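Local coordinates for protein carbonic anhydrase (PDB 1DDZ) that probably catalyses the zinc-dependent, reversible hydration of carbon dioxide to hydrogencarbonate, at residues V122-V127 and E206-G211; R96-Q101 and G146-W151. One frame throughout, in Å; residues are numbered along the deposited sequence.

Interaction 1: residues V122-V127 and E206-G211; sequences VKHILV and ELTVQG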
# COMPACT_ATOMS: atom_id res chain seq x y z
N VAL A 122 -6.14 -22.72 3.98
CA VAL A 122 -4.79 -23.13 4.33
C VAL A 122 -4.74 -23.40 5.85
O VAL A 122 -5.37 -22.68 6.62
CB VAL A 122 -3.80 -22.00 3.89
CG1 VAL A 122 -3.37 -21.15 5.03
CG2 VAL A 122 -2.67 -22.56 3.13
N LYS A 123 -4.02 -24.43 6.29
CA LYS A 123 -3.97 -24.73 7.71
C LYS A 123 -2.77 -24.17 8.46
O LYS A 123 -2.80 -23.98 9.67
CB LYS A 123 -4.02 -26.26 7.94
CG LYS A 123 -5.36 -26.91 7.64
CD LYS A 123 -6.51 -26.23 8.38
CE LYS A 123 -7.87 -26.65 7.80
NZ LYS A 123 -9.01 -25.73 8.15
N HIS A 124 -1.68 -23.94 7.75
CA HIS A 124 -0.47 -23.45 8.38
C HIS A 124 0.11 -22.35 7.53
O HIS A 124 0.11 -22.46 6.31
CB HIS A 124 0.54 -24.58 8.49
CG HIS A 124 0.03 -25.79 9.19
ND1 HIS A 124 -0.30 -26.96 8.53
CD2 HIS A 124 -0.27 -26.00 10.50
CE1 HIS A 124 -0.78 -27.83 9.40
NE2 HIS A 124 -0.78 -27.27 10.59
N ILE A 125 0.57 -21.29 8.20
CA ILE A 125 1.20 -20.14 7.56
C ILE A 125 2.62 -20.10 8.10
O ILE A 125 2.84 -20.20 9.30
CB ILE A 125 0.48 -18.81 7.93
CG1 ILE A 125 -0.96 -18.82 7.42
CG2 ILE A 125 1.26 -17.60 7.35
CD1 ILE A 125 -1.76 -17.67 7.97
N LEU A 126 3.59 -20.00 7.21
CA LEU A 126 4.99 -19.93 7.62
C LEU A 126 5.61 -18.61 7.12
O LEU A 126 5.40 -18.22 5.96
CB LEU A 126 5.79 -21.10 7.02
CG LEU A 126 5.63 -22.51 7.60
CD1 LEU A 126 6.19 -23.54 6.68
CD2 LEU A 126 6.38 -22.59 8.89
N VAL A 127 6.31 -17.90 7.99
CA VAL A 127 7.03 -16.70 7.56
C VAL A 127 8.48 -17.15 7.63
O VAL A 127 8.93 -17.60 8.67
CB VAL A 127 6.79 -15.48 8.46
CG1 VAL A 127 7.61 -14.33 7.94
CG2 VAL A 127 5.33 -15.12 8.51
N GLU A 206 -8.90 -23.74 12.37
CA GLU A 206 -7.58 -24.29 12.66
C GLU A 206 -6.57 -23.56 11.78
O GLU A 206 -6.59 -23.72 10.55
CB GLU A 206 -7.57 -25.77 12.31
CG GLU A 206 -6.67 -26.61 13.16
CD GLU A 206 -7.37 -27.19 14.40
OE1 GLU A 206 -8.23 -26.51 15.00
OE2 GLU A 206 -7.04 -28.34 14.76
N LEU A 207 -5.70 -22.77 12.39
CA LEU A 207 -4.72 -21.99 11.63
C LEU A 207 -3.52 -21.60 12.49
O LEU A 207 -3.62 -20.75 13.40
CB LEU A 207 -5.38 -20.72 11.06
CG LEU A 207 -4.58 -19.73 10.19
CD1 LEU A 207 -4.08 -20.42 8.93
CD2 LEU A 207 -5.47 -18.55 9.82
N THR A 208 -2.37 -22.19 12.18
CA THR A 208 -1.15 -21.86 12.91
C THR A 208 -0.27 -20.86 12.16
O THR A 208 -0.28 -20.83 10.93
CB THR A 208 -0.28 -23.09 13.14
OG1 THR A 208 0.05 -23.68 11.88
CG2 THR A 208 -1.02 -24.10 14.02
N VAL A 209 0.45 -20.02 12.88
CA VAL A 209 1.36 -19.11 12.24
C VAL A 209 2.67 -19.40 12.92
O VAL A 209 2.75 -19.36 14.14
CB VAL A 209 1.01 -17.64 12.44
CG1 VAL A 209 1.95 -16.77 11.59
CG2 VAL A 209 -0.45 -17.41 12.09
N GLN A 210 3.70 -19.70 12.15
CA GLN A 210 5.00 -20.01 12.71
C GLN A 210 6.12 -19.33 11.96
O GLN A 210 6.02 -19.10 10.75
CB GLN A 210 5.18 -21.53 12.72
CG GLN A 210 6.46 -22.05 12.14
CD GLN A 210 7.01 -23.26 12.88
OE1 GLN A 210 6.41 -24.32 12.89
NE2 GLN A 210 8.15 -23.08 13.53
N GLY A 211 7.18 -18.98 12.69
CA GLY A 211 8.35 -18.35 12.10
C GLY A 211 9.48 -19.34 11.91
O GLY A 211 9.68 -20.25 12.72
O HOH W 1 -7.67 -23.26 7.99
O HOH W 2 -10.65 -25.59 10.74
O HOH W 3 2.24 -22.46 10.89

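Interaction 2: residues R96-Q101 and G146-W151; sequences RNIANQ and GLIDNW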
# COMPACT_ATOMS: atom_id res chain seq x y z
N ARG A 96 6.31 -13.79 -2.10
CA ARG A 96 7.70 -13.35 -1.94
C ARG A 96 7.82 -11.87 -2.18
O ARG A 96 7.24 -11.33 -3.13
CB ARG A 96 8.64 -14.08 -2.89
CG ARG A 96 8.76 -15.52 -2.59
CD ARG A 96 9.89 -16.11 -3.34
NE ARG A 96 9.97 -17.54 -3.07
CZ ARG A 96 10.45 -18.09 -1.96
NH1 ARG A 96 10.91 -17.33 -0.98
NH2 ARG A 96 10.39 -19.40 -1.80
N ASN A 97 8.55 -11.22 -1.29
CA ASN A 97 8.78 -9.79 -1.38
C ASN A 97 10.14 -9.50 -0.77
O ASN A 97 10.85 -10.44 -0.38
CB ASN A 97 7.65 -9.01 -0.69
CG ASN A 97 7.63 -9.21 0.81
OD1 ASN A 97 8.64 -9.61 1.41
ND2 ASN A 97 6.49 -8.95 1.43
N ILE A 98 10.53 -8.23 -0.74
CA ILE A 98 11.82 -7.85 -0.17
C ILE A 98 11.81 -8.03 1.35
O ILE A 98 11.01 -7.42 2.06
CB ILE A 98 12.17 -6.36 -0.51
CG1 ILE A 98 12.41 -6.19 -2.02
CG2 ILE A 98 13.42 -5.91 0.29
CD1 ILE A 98 13.59 -6.98 -2.54
N ALA A 99 12.70 -8.90 1.82
CA ALA A 99 12.86 -9.19 3.24
C ALA A 99 11.67 -9.82 3.94
O ALA A 99 11.43 -9.56 5.12
CB ALA A 99 13.30 -7.94 4.00
N ASN A 100 10.90 -10.64 3.21
CA ASN A 100 9.74 -11.35 3.78
C ASN A 100 8.88 -10.55 4.76
O ASN A 100 8.52 -11.02 5.84
CB ASN A 100 10.18 -12.71 4.41
CG ASN A 100 11.42 -12.59 5.32
OD1 ASN A 100 12.55 -12.70 4.86
ND2 ASN A 100 11.20 -12.38 6.60
N GLN A 101 8.48 -9.36 4.33
CA GLN A 101 7.69 -8.47 5.15
C GLN A 101 6.22 -8.80 5.18
O GLN A 101 5.64 -9.23 4.19
CB GLN A 101 7.86 -7.03 4.67
CG GLN A 101 9.25 -6.48 4.85
CD GLN A 101 9.65 -6.40 6.31
OE1 GLN A 101 10.48 -7.17 6.79
NE2 GLN A 101 9.02 -5.50 7.05
N GLY A 146 16.34 5.56 -2.34
CA GLY A 146 15.14 5.94 -3.05
C GLY A 146 13.87 5.20 -2.65
O GLY A 146 13.66 4.87 -1.47
N LEU A 147 13.03 4.90 -3.65
CA LEU A 147 11.76 4.19 -3.46
C LEU A 147 11.83 3.06 -2.42
O LEU A 147 11.06 3.04 -1.45
CB LEU A 147 11.29 3.60 -4.80
CG LEU A 147 10.01 2.77 -5.10
CD1 LEU A 147 9.86 1.51 -4.27
CD2 LEU A 147 8.80 3.62 -4.97
N ILE A 148 12.72 2.10 -2.65
CA ILE A 148 12.85 0.97 -1.75
C ILE A 148 13.21 1.28 -0.29
O ILE A 148 12.93 0.47 0.59
CB ILE A 148 13.81 -0.07 -2.32
CG1 ILE A 148 13.67 -1.38 -1.55
CG2 ILE A 148 15.24 0.46 -2.29
CD1 ILE A 148 14.38 -2.51 -2.17
N ASP A 149 13.81 2.44 -0.03
CA ASP A 149 14.17 2.77 1.35
C ASP A 149 12.92 2.93 2.21
O ASP A 149 12.94 2.69 3.42
CB ASP A 149 15.01 4.04 1.40
CG ASP A 149 16.45 3.76 1.69
OD1 ASP A 149 16.79 2.61 2.07
OD2 ASP A 149 17.27 4.68 1.55
N ASN A 150 11.80 3.29 1.57
CA ASN A 150 10.52 3.46 2.27
C ASN A 150 9.98 2.09 2.70
O ASN A 150 9.36 1.93 3.74
CB ASN A 150 9.53 4.20 1.38
CG ASN A 150 10.03 5.59 0.98
OD1 ASN A 150 10.14 6.49 1.81
ND2 ASN A 150 10.33 5.76 -0.30
N TRP A 151 10.28 1.07 1.90
CA TRP A 151 9.87 -0.29 2.21
C TRP A 151 10.76 -0.72 3.39
O TRP A 151 10.28 -1.21 4.41
CB TRP A 151 10.14 -1.21 1.00
CG TRP A 151 9.70 -2.63 1.20
CD1 TRP A 151 10.48 -3.70 1.54
CD2 TRP A 151 8.36 -3.14 1.07
NE1 TRP A 151 9.72 -4.84 1.62
CE2 TRP A 151 8.42 -4.53 1.33
CE3 TRP A 151 7.12 -2.56 0.74
CZ2 TRP A 151 7.28 -5.35 1.28
CZ3 TRP A 151 6.00 -3.38 0.69
CH2 TRP A 151 6.09 -4.75 0.96

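Interaction 1: residues V122-V127 and E206-G211
Parallel pairing inside the five-stranded mixed sheet that holds strands 124-130 and 208-214 joins Ile125 and its neighbours to Thr208 and Gln210, with strand 124-127 running beside strand 208-211, their axes 4.8 Å apart and inclined by 21°. The bonding is the staggered ladder of a parallel pair, in which one residue reaches two partners. Thr208 N donates to Lys123 O, and Ile125 N returns a bond of 2.9 Å to Thr208 O. One step on, Gln210 N meets Ile125 O nearly along the C=O axis, and Val127 N closes on Gln210 O at 3.0 Å. Ile125 O also accepts from a water that lies 2.7 Å from Thr208 OG1.

On one face, Leu207 points CD1 at Ile125 CD1, 3.7 Å away, and at Val122 CG1; its CG stands anti to the backbone N (chi1 -179°), which extends the branch toward this apolar cluster. Val117 of helix 107-119 touches both Ile125 and Leu207. On the other face Leu126 and Gln210 run alongside each other, CD2 of Leu126 lying 3.3 Å from CG of Gln210.

Where the strands begin, water takes over from direct bonding. One molecule donates to Val122 O and Glu206 O while accepting from Lys123 NZ at 2.8 Å; a second links the same NZ to Glu206 N. The ammonium group is thus tied to backbone atoms through water, while Glu206 OE1 lies 6.9 Å from Lys123 NZ; the two opposite charges are not in contact, so their attraction is probably long-range and weak.

Interaction 2: residues R96-Q101 and G146-W151
With CG of Trp151 anti to the backbone N (chi1 -177°), the indole extends from its helix toward the turn after strand 92-97 and brings NE1 to Ile98 O. The resulting bond is 2.9 Å long and nearly straight, 168° at the hydrogen; the carbonyl oxygen lies in the ring plane, although the donor is tilted from the carbonyl plane. Ile98 adds an apolar touch through its branch point, CB to Trp151 CD1 3.8 Å, and its CG1 reaches CD1 of Ile148 at 4.2 Å. The side chain of Ile98 is about 7 Å from the zinc ion.

The amide of Asn97 stands at the indole edge, ND2 3.7 Å from CZ2 of Trp151, with the two planes 76° apart. It is fixed by a pair of bonds within its own segment: OD1 accepts from Gln101 N on a lone pair, and ND2 donates to Gln101 O at 2.9 Å. The two bonds probably help hold the turn that presents Ile98 O, while CB of Gln101 packs 3.8 Å from CZ2 of Trp151. A phenylalanine in place of Trp151 would probably leave Ile98 O without its indole donor and open a gap beside Asn97 and Gln101.

Leu152 and Ile155 of helix 147-161 continue the packing on Ile98 and Ala99. Ser105 of the second subunit touches Trp151, as does Ser365 of helix 361-373, so the indole meets that helix as well as the turn after strand 92-97.

In the fold
After several N-terminal helices and strand 69-74, the chain runs along strand 92-97 into the turn of interaction 2, passes helix 107-119, and enters strand 124-130, the first half of interaction 1. It then reaches helix 147-161, where interaction 2 closes a loop of 44 intervening residues. Only after helices 172-193 and 195-202 does strand 208-214 return to close interaction 1, across 78 residues. The two loops therefore cross rather than nest. Interaction 1 joins neighbouring strands within the sheet, whereas interaction 2 ties the end of strand 92-97, outermost of its sheet within this chain, to a helix. Their centres are 23 Å apart, yet Val127 CG1 packs 4.0 Å from Asn100 O.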